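Local structure of ORF14 (2WPX) at residues E19-G22 and Q23-D26; V183-G186 and T187-D191; E225-R228 and V229-R233; H311-I314 and A315-A318. The protein binds acetyl coenzyme A and is probably an acyltransferase of the tandem GNAT type, belonging to the clavulanic acid biosynthesis pathway. One frame throughout, in Å; residues are numbered along the deposited sequence.

Interaction 1 (E19-G22 and Q23-D26); sequences ETVG and QWLD
The flat carboxylate of E19 and the flat carboxamide of Q23 meet with their planes turned 63° apart. Q23 NE2 comes in above the carboxylate plane, 3.2 Å from E19 OE1, while this oxygen stays close to the plane of the Q23 amide. The third flat group, the indole of W24, has the carbonyl oxygen of V21 at its edge, near the ring plane, and V21 CG1 lies 4.2 Å from W24 CE3. All three belong to helix 18-33 of the N-terminal GNAT domain, where residues four apart share a side and their backbones are joined by i to i+4 hydrogen bonds. E19 reaches Q23 because its chain turns at chi2 (77°), whereas the Q23 chain runs straight beyond CG. The other amide atom, Q23 OE1, accepts from V70 N, so the carboxamide is gripped at both ends and its rotation is fixed. W24 packs against V63, A73 and M46, and its side chain stands about 10 Å from that of L90, an acetyl-CoA-binding residue. V21 and L25 lie side by side and both touch V47 of helix 43-51; between them, V21 CG1 rests 3.9 Å from L25 CG.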
loop_
_atom_site.group_PDB
_atom_site.type_symbol
_atom_site.label_atom_id
_atom_site.label_comp_id
_atom_site.label_asym_id
_atom_site.label_seq_id
_atom_site.Cartn_x
_atom_site.Cartn_y
_atom_site.Cartn_z
ATOM N N GLU A 19 -23.895 -7.632 9.257
ATOM C CA GLU A 19 -24.628 -7.701 8.000
ATOM C C GLU A 19 -24.050 -6.777 6.958
ATOM O O GLU A 19 -23.742 -7.253 5.856
ATOM C CB GLU A 19 -26.134 -7.440 8.172
ATOM C CG GLU A 19 -26.895 -7.398 6.827
ATOM C CD GLU A 19 -27.134 -8.805 6.234
ATOM O OE1 GLU A 19 -26.451 -9.134 5.220
ATOM O OE2 GLU A 19 -28.018 -9.570 6.767
ATOM N N THR A 20 -23.894 -5.487 7.302
ATOM C CA THR A 20 -23.245 -4.499 6.418
ATOM C C THR A 20 -21.760 -4.825 6.137
ATOM O O THR A 20 -21.324 -4.721 4.994
ATOM C CB THR A 20 -23.391 -3.005 6.907
ATOM O OG1 THR A 20 -24.744 -2.745 7.239
ATOM C CG2 THR A 20 -23.046 -2.019 5.801
ATOM N N VAL A 21 -20.987 -5.234 7.142
ATOM C CA VAL A 21 -19.607 -5.638 6.840
ATOM C C VAL A 21 -19.528 -6.794 5.859
ATOM O O VAL A 21 -18.720 -6.753 4.944
ATOM C CB VAL A 21 -18.774 -6.052 8.075
ATOM C CG1 VAL A 21 -17.408 -6.492 7.628
ATOM C CG2 VAL A 21 -18.665 -4.894 9.052
ATOM N N GLY A 22 -20.344 -7.832 6.087
ATOM C CA GLY A 22 -20.438 -8.978 5.183
ATOM C C GLY A 22 -20.690 -8.619 3.723
ATOM O O GLY A 22 -20.002 -9.111 2.818
ATOM N N GLN A 23 -21.686 -7.763 3.500
ATOM C CA GLN A 23 -21.930 -7.175 2.174
ATOM C C GLN A 23 -20.779 -6.402 1.589
ATOM O O GLN A 23 -20.526 -6.486 0.418
ATOM C CB GLN A 23 -23.219 -6.309 2.157
ATOM C CG GLN A 23 -24.416 -7.242 1.825
ATOM C CD GLN A 23 -25.763 -6.569 1.942
ATOM O OE1 GLN A 23 -26.028 -5.589 1.249
ATOM N NE2 GLN A 23 -26.629 -7.112 2.795
ATOM N N TRP A 24 -20.120 -5.608 2.388
ATOM C CA TRP A 24 -18.949 -4.871 1.921
ATOM C C TRP A 24 -17.812 -5.833 1.491
ATOM O O TRP A 24 -17.160 -5.664 0.420
ATOM C CB TRP A 24 -18.505 -3.964 3.058
ATOM C CG TRP A 24 -17.321 -3.245 2.820
ATOM C CD1 TRP A 24 -17.138 -2.288 1.899
ATOM C CD2 TRP A 24 -16.100 -3.342 3.570
ATOM N NE1 TRP A 24 -15.851 -1.793 1.988
ATOM C CE2 TRP A 24 -15.210 -2.404 3.035
ATOM C CE3 TRP A 24 -15.670 -4.151 4.615
ATOM C CZ2 TRP A 24 -13.894 -2.245 3.519
ATOM C CZ3 TRP A 24 -14.384 -3.969 5.118
ATOM C CH2 TRP A 24 -13.498 -3.047 4.539
ATOM N N LEU A 25 -17.588 -6.855 2.313
ATOM C CA LEU A 25 -16.576 -7.881 2.037
ATOM C C LEU A 25 -16.917 -8.521 0.679
ATOM O O LEU A 25 -16.028 -8.610 -0.212
ATOM C CB LEU A 25 -16.530 -8.927 3.173
ATOM C CG LEU A 25 -16.006 -8.470 4.542
ATOM C CD1 LEU A 25 -15.971 -9.615 5.533
ATOM C CD2 LEU A 25 -14.591 -7.918 4.346
ATOM N N ASP A 26 -18.188 -8.907 0.499
ATOM C CA ASP A 26 -18.671 -9.425 -0.765
ATOM C C ASP A 26 -18.574 -8.488 -1.961
ATOM O O ASP A 26 -18.234 -8.890 -3.057
ATOM C CB ASP A 26 -20.109 -9.864 -0.598
ATOM C CG ASP A 26 -20.225 -11.041 0.316
ATOM O OD1 ASP A 26 -21.339 -11.336 0.819
ATOM O OD2 ASP A 26 -19.164 -11.671 0.551
#

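Interaction 2 (V183-G186 and T187-D191); sequences VTWG and TITPD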
loop_
_atom_site.group_PDB
_atom_site.type_symbol
_atom_site.label_atom_id
_atom_site.label_comp_id
_atom_site.label_asym_id
_atom_site.label_seq_id
_atom_site.Cartn_x
_atom_site.Cartn_y
_atom_site.Cartn_z
ATOM N N VAL A 183 21.247 -9.085 9.717
ATOM C CA VAL A 183 20.312 -9.452 10.818
ATOM C C VAL A 183 18.854 -9.601 10.279
ATOM O O VAL A 183 18.471 -8.970 9.258
ATOM C CB VAL A 183 20.382 -8.398 11.984
ATOM C CG1 VAL A 183 19.782 -7.049 11.533
ATOM C CG2 VAL A 183 19.679 -8.877 13.260
ATOM N N THR A 184 18.039 -10.412 10.953
ATOM C CA THR A 184 16.628 -10.633 10.563
ATOM C C THR A 184 15.748 -10.510 11.784
ATOM O O THR A 184 16.177 -10.811 12.908
ATOM C CB THR A 184 16.371 -12.056 9.965
ATOM O OG1 THR A 184 16.655 -13.068 10.965
ATOM C CG2 THR A 184 17.234 -12.290 8.730
ATOM N N TRP A 185 14.512 -10.084 11.575
ATOM C CA TRP A 185 13.502 -10.101 12.637
ATOM C C TRP A 185 12.076 -10.116 12.028
ATOM O O TRP A 185 11.891 -9.718 10.865
ATOM C CB TRP A 185 13.697 -8.894 13.543
ATOM C CG TRP A 185 13.433 -7.588 12.921
ATOM C CD1 TRP A 185 12.225 -7.002 12.745
ATOM C CD2 TRP A 185 14.399 -6.655 12.417
ATOM N NE1 TRP A 185 12.360 -5.759 12.200
ATOM C CE2 TRP A 185 13.686 -5.519 11.982
ATOM C CE3 TRP A 185 15.793 -6.665 12.305
ATOM C CZ2 TRP A 185 14.313 -4.415 11.421
ATOM C CZ3 TRP A 185 16.415 -5.570 11.760
ATOM C CH2 TRP A 185 15.669 -4.452 11.320
ATOM N N GLY A 186 11.109 -10.568 12.834
ATOM C CA GLY A 186 9.744 -10.840 12.390
ATOM C C GLY A 186 8.898 -9.579 12.401
ATOM O O GLY A 186 9.348 -8.492 11.943
ATOM N N THR A 187 7.687 -9.693 12.953
ATOM C CA THR A 187 6.688 -8.669 12.808
ATOM C C THR A 187 7.000 -7.486 13.676
ATOM O O THR A 187 6.670 -6.366 13.328
ATOM C CB THR A 187 5.309 -9.253 13.180
ATOM O OG1 THR A 187 5.081 -10.416 12.366
ATOM C CG2 THR A 187 4.230 -8.274 12.921
ATOM N N ILE A 188 7.626 -7.726 14.820
ATOM C CA ILE A 188 7.901 -6.639 15.730
ATOM C C ILE A 188 9.392 -6.359 15.644
ATOM O O ILE A 188 10.220 -7.283 15.708
ATOM C CB ILE A 188 7.505 -7.020 17.220
ATOM C CG1 ILE A 188 6.038 -7.456 17.321
ATOM C CG2 ILE A 188 7.886 -5.900 18.177
ATOM C CD1 ILE A 188 5.072 -6.346 16.820
ATOM N N THR A 189 9.726 -5.087 15.500
ATOM C CA THR A 189 11.135 -4.656 15.415
ATOM C C THR A 189 11.843 -4.570 16.784
ATOM O O THR A 189 11.416 -3.894 17.676
ATOM C CB THR A 189 11.282 -3.334 14.589
ATOM O OG1 THR A 189 12.667 -2.929 14.509
ATOM C CG2 THR A 189 10.569 -2.267 15.256
ATOM N N PRO A 190 12.926 -5.315 16.967
ATOM C CA PRO A 190 13.643 -5.165 18.256
ATOM C C PRO A 190 13.948 -3.669 18.568
ATOM O O PRO A 190 14.292 -2.922 17.682
ATOM C CB PRO A 190 14.920 -5.984 18.035
ATOM C CG PRO A 190 14.464 -7.030 16.986
ATOM C CD PRO A 190 13.664 -6.158 16.022
ATOM N N ASP A 191 13.762 -3.249 19.814
ATOM C CA ASP A 191 14.151 -1.905 20.264
ATOM C C ASP A 191 15.488 -1.441 19.652
ATOM O O ASP A 191 15.615 -0.292 19.255
ATOM C CB ASP A 191 14.281 -1.877 21.799
ATOM C CG ASP A 191 12.959 -2.192 22.518
ATOM O OD1 ASP A 191 11.981 -2.645 21.861
ATOM O OD2 ASP A 191 12.897 -2.002 23.760
HETATM O O HOH W 1 9.945 -9.963 15.520
#
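W185 holds its CG between the backbone N and the carbonyl carbon (chi1 67°), and this brings the indole round to face the chain that follows it. T189 answers with OG1 anti to its own N (chi1 -180°), which sets the hydroxyl over the same ring face that P190 covers. P190 CD does most of the touching: it stands 3.6 Å from the centroid of the five-membered ring, only 18° off the normal, a CH-pi contact over the face. Its closest ring atom is W185 CG, at 3.4 Å. T189 OG1 lies above the plane toward the rim, and T189 CB approaches W185 NE1 obliquely at 3.6 Å.

Between these residues the chain leaves strand 180-185, an outermost strand paired with 234-242, and loops round toward helix 191-199. No direct hydrogen bond spans this bend. A water occupies its inner side instead, donating to I188 O at 2.7 Å and accepting a weak bond from G186 N. The indole is also held from outside: it stacks on H237, and the ring of Y193 meets it with the two planes almost parallel. Polar groups of the loop are tied to neighbouring elements, T187 OG1 to A235 N on strand 234-242 and T189 O to R222 on helix 222-230. V183 CG1 lies at the edge of the indole, in its plane, while on the ring face P190 CD reaches to within 3.7 Å of W185 CD1.

Interaction 3 (E225-R228 and V229-R233); sequences ETMR and VGRGR
R228 and R233 meet through both backbone and aliphatic side chain, at the point where helix 222-230 ends. R228 O accepts from R233 N at 2.8 Å, and G232 N turns back to V229 O at 2.9 Å. Together with the positive phi of G232 (74°), these two bonds make a Schellman motif, which stops the helix and leads the chain into strand 234-242. One turn earlier the helical pattern is still regular: V229 N, G230 N and R231 N are satisfied by E225 O, T226 O and M227 O, the last at 2.9 Å.

The side chains follow the turn. R228 CG packs 3.7 Å from R233 CB as the two chains pass at a slant, while M227 and R231 run side by side, with M227 CG 4.0 Å from R231 CD. R231 bends at chi3 (57°), which swings its guanidinium past M227, whose SD lies obliquely to it at 4.1 Å from R231 NH1.

The charged ends of R231, R233 and E225 have partners outside the two segments. R231 NE and R233 NH2 form salt bridges to the two carboxylate oxygens of D45, and R233 NH1 donates to S255 OG. E225 is likewise well supplied, with OE2 bridged to R222 and OE1 bonded to both Y220 OH and T189 N. D45, a residue of helix 43-51 in the N-terminal half, lies between two guanidinium groups, and its negative charge probably offsets part of theirs, which would favour an ionised carboxylate. The helix end is thereby anchored ionically to a distant part of the chain.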
loop_
_atom_site.group_PDB
_atom_site.type_symbol
_atom_site.label_atom_id
_atom_site.label_comp_id
_atom_site.label_asym_id
_atom_site.label_seq_id
_atom_site.Cartn_x
_atom_site.Cartn_y
_atom_site.Cartn_z
ATOM N N GLU A 225 3.027 -1.237 13.459
ATOM C CA GLU A 225 3.084 -2.638 13.842
ATOM C C GLU A 225 1.765 -3.134 14.437
ATOM O O GLU A 225 1.325 -4.200 14.085
ATOM C CB GLU A 225 4.211 -2.902 14.844
ATOM C CG GLU A 225 5.572 -2.574 14.330
ATOM C CD GLU A 225 6.699 -2.950 15.261
ATOM O OE1 GLU A 225 7.772 -3.242 14.738
ATOM O OE2 GLU A 225 6.514 -2.940 16.515
ATOM N N THR A 226 1.160 -2.366 15.347
ATOM C CA THR A 226 -0.084 -2.820 15.969
ATOM C C THR A 226 -1.257 -2.846 14.973
ATOM O O THR A 226 -2.093 -3.749 15.065
ATOM C CB THR A 226 -0.481 -2.057 17.270
ATOM O OG1 THR A 226 -0.935 -0.726 16.961
ATOM C CG2 THR A 226 0.694 -1.999 18.224
ATOM N N MET A 227 -1.277 -1.893 14.030
ATOM C CA MET A 227 -2.287 -1.856 12.978
ATOM C C MET A 227 -2.231 -3.140 12.117
ATOM O O MET A 227 -3.253 -3.757 11.850
ATOM C CB MET A 227 -2.155 -0.589 12.122
ATOM C CG MET A 227 -2.955 -0.598 10.850
ATOM S SD MET A 227 -2.405 0.616 9.658
ATOM C CE MET A 227 -0.839 -0.143 9.188
ATOM N N ARG A 228 -1.017 -3.517 11.734
ATOM C CA ARG A 228 -0.713 -4.725 11.017
ATOM C C ARG A 228 -1.186 -5.984 11.717
ATOM O O ARG A 228 -1.798 -6.842 11.130
ATOM C CB ARG A 228 0.798 -4.830 10.832
ATOM C CG ARG A 228 1.234 -4.657 9.440
ATOM C CD ARG A 228 2.070 -3.444 9.255
ATOM N NE ARG A 228 2.584 -3.305 7.884
ATOM C CZ ARG A 228 3.006 -2.156 7.360
ATOM N NH1 ARG A 228 2.962 -1.039 8.089
ATOM N NH2 ARG A 228 3.473 -2.121 6.108
ATOM N N VAL A 229 -0.861 -6.091 12.989
ATOM C CA VAL A 229 -1.192 -7.269 13.756
ATOM C C VAL A 229 -2.681 -7.359 13.851
ATOM O O VAL A 229 -3.211 -8.451 13.690
ATOM C CB VAL A 229 -0.561 -7.263 15.204
ATOM C CG1 VAL A 229 -1.040 -8.446 15.980
ATOM C CG2 VAL A 229 0.977 -7.295 15.140
ATOM N N GLY A 230 -3.355 -6.225 14.081
ATOM C CA GLY A 230 -4.815 -6.204 14.150
ATOM C C GLY A 230 -5.448 -6.598 12.815
ATOM O O GLY A 230 -6.543 -7.164 12.752
ATOM N N ARG A 231 -4.748 -6.287 11.740
ATOM C CA ARG A 231 -5.201 -6.695 10.440
ATOM C C ARG A 231 -4.732 -8.127 10.078
ATOM O O ARG A 231 -4.998 -8.590 9.012
ATOM C CB ARG A 231 -4.794 -5.635 9.402
ATOM C CG ARG A 231 -5.701 -4.393 9.582
ATOM C CD ARG A 231 -5.207 -3.149 8.824
ATOM N NE ARG A 231 -5.076 -3.426 7.422
ATOM C CZ ARG A 231 -4.846 -2.486 6.507
ATOM N NH1 ARG A 231 -4.800 -1.202 6.884
ATOM N NH2 ARG A 231 -4.712 -2.823 5.232
ATOM N N GLY A 232 -4.097 -8.827 11.000
ATOM C CA GLY A 232 -3.676 -10.213 10.763
ATOM C C GLY A 232 -2.475 -10.319 9.823
ATOM O O GLY A 232 -2.216 -11.386 9.255
ATOM N N ARG A 233 -1.789 -9.186 9.615
ATOM C CA ARG A 233 -0.605 -9.143 8.772
ATOM C C ARG A 233 0.646 -9.499 9.576
ATOM O O ARG A 233 0.840 -9.018 10.698
ATOM C CB ARG A 233 -0.423 -7.740 8.170
ATOM C CG ARG A 233 -1.373 -7.483 7.032
ATOM C CD ARG A 233 -1.307 -6.082 6.568
ATOM N NE ARG A 233 -2.163 -5.901 5.396
ATOM C CZ ARG A 233 -1.708 -6.048 4.156
ATOM N NH1 ARG A 233 -0.438 -6.390 3.956
ATOM N NH2 ARG A 233 -2.503 -5.868 3.129
#

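Interaction 4 (H311-I314 and A315-A318); sequences HPMI and AVNA
M313 lays its terminal methyl beside V316, the two side chains pointing the same way and CE coming within 4.1 Å of V316 CB. The thioether gets there by folding: chi2 is nearly eclipsed at -19° and chi3 turns again to -80°, which folds the chain over along the helix toward V316 instead of letting it extend. Both residues also touch K285 of helix 280-295, and V316 reaches T282 there as well, so this apolar pair lies against helix 280-295, and M313 also touches N306 of strand 301-307.

V316 CG2 sits 3.4 Å from P312 O, the same carbonyl that accepts V316 N at 2.9 Å. The short helix 311-319 belongs to the C-terminal GNAT domain and joins strand 301-307 to strand 323-334. P312 lies in its first turn, where its lack of an N-H costs no i to i+4 bond. The turns that follow are closed by regular bonds, with A318 N meeting I314 O at 2.9 Å and an angle of 172°.

N317 is the buried residue of the group. Its CG rests 3.5 Å from M313 O, while the amide group is satisfied elsewhere by weak bonds, ND2 to N306 OD1 and OD1 to Q266 NE2. On the exposed side there is little beyond small methyl contacts: A315 CB lies 3.3 Å from P312 O, and A318 CB 3.4 Å from I314 O.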
loop_
_atom_site.group_PDB
_atom_site.type_symbol
_atom_site.label_atom_id
_atom_site.label_comp_id
_atom_site.label_asym_id
_atom_site.label_seq_id
_atom_site.Cartn_x
_atom_site.Cartn_y
_atom_site.Cartn_z
ATOM N N HIS A 311 15.252 5.053 -9.928
ATOM C CA HIS A 311 15.932 4.139 -10.856
ATOM C C HIS A 311 16.759 3.044 -10.219
ATOM O O HIS A 311 16.647 1.882 -10.600
ATOM C CB HIS A 311 16.755 4.969 -11.857
ATOM C CG HIS A 311 15.916 5.978 -12.543
ATOM N ND1 HIS A 311 14.774 5.624 -13.246
ATOM C CD2 HIS A 311 15.982 7.329 -12.562
ATOM C CE1 HIS A 311 14.194 6.724 -13.693
ATOM N NE2 HIS A 311 14.905 7.769 -13.290
ATOM N N PRO A 312 17.587 3.415 -9.223
ATOM C CA PRO A 312 18.417 2.454 -8.464
ATOM C C PRO A 312 17.646 1.198 -7.945
ATOM O O PRO A 312 18.030 0.050 -8.275
ATOM C CB PRO A 312 18.951 3.302 -7.334
ATOM C CG PRO A 312 18.925 4.741 -7.898
ATOM C CD PRO A 312 17.726 4.804 -8.747
ATOM N N MET A 313 16.572 1.388 -7.166
ATOM C CA MET A 313 15.783 0.257 -6.680
ATOM C C MET A 313 15.022 -0.390 -7.814
ATOM O O MET A 313 14.825 -1.612 -7.826
ATOM C CB MET A 313 14.802 0.613 -5.535
ATOM C CG MET A 313 15.416 0.869 -4.143
ATOM S SD MET A 313 17.109 0.229 -3.811
ATOM C CE MET A 313 16.813 -1.495 -3.461
ATOM N N ILE A 314 14.564 0.399 -8.776
ATOM C CA ILE A 314 13.972 -0.242 -9.966
ATOM C C ILE A 314 14.999 -1.199 -10.643
ATOM O O ILE A 314 14.700 -2.339 -11.028
ATOM C CB ILE A 314 13.481 0.809 -10.954
ATOM C CG1 ILE A 314 12.186 1.468 -10.397
ATOM C CG2 ILE A 314 13.222 0.161 -12.275
ATOM C CD1 ILE A 314 11.612 2.623 -11.272
ATOM N N ALA A 315 16.226 -0.724 -10.792
ATOM C CA ALA A 315 17.289 -1.561 -11.356
ATOM C C ALA A 315 17.501 -2.806 -10.499
ATOM O O ALA A 315 17.632 -3.913 -10.997
ATOM C CB ALA A 315 18.541 -0.756 -11.473
ATOM N N VAL A 316 17.458 -2.654 -9.189
ATOM C CA VAL A 316 17.513 -3.841 -8.346
ATOM C C VAL A 316 16.335 -4.794 -8.474
ATOM O O VAL A 316 16.530 -6.018 -8.501
ATOM C CB VAL A 316 17.722 -3.477 -6.905
ATOM C CG1 VAL A 316 17.665 -4.738 -6.048
ATOM C CG2 VAL A 316 19.120 -2.829 -6.776
ATOM N N ASN A 317 15.125 -4.264 -8.557
ATOM C CA ASN A 317 13.936 -5.097 -8.581
ATOM C C ASN A 317 13.888 -5.901 -9.880
ATOM O O ASN A 317 13.662 -7.111 -9.836
ATOM C CB ASN A 317 12.645 -4.254 -8.368
ATOM C CG ASN A 317 12.411 -3.930 -6.917
ATOM O OD1 ASN A 317 12.816 -4.704 -6.044
ATOM N ND2 ASN A 317 11.809 -2.760 -6.635
ATOM N N ALA A 318 14.187 -5.223 -10.998
ATOM C CA ALA A 318 14.241 -5.828 -12.330
ATOM C C ALA A 318 15.234 -6.968 -12.420
ATOM O O ALA A 318 14.879 -8.067 -12.895
ATOM C CB ALA A 318 14.553 -4.753 -13.434
#

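Along the chain the four contacts come in the order 1, 2, 3, 4 without overlapping. Interaction 1 lies in helix 18-33 of the N-terminal N-acetyltransferase range, where acetyl-CoA binds. Interactions 3 and 4 share the C-terminal GNAT range, with centres 29 Å apart. Interactions 2 and 3 touch directly: T189 N lies 2.8 Å from E225 OE1, a probable hydrogen bond, and T187 packs on V229, joining the loop after strand 180-185 to helix 222-230. Interactions 1 and 4 are 39 Å apart, on opposite sides of the chain's centre. Interaction 3 is the nearest to interaction 1, about 9 Å between closest atoms, and R231 and R233 reach across to helix 43-51 of the N-terminal half.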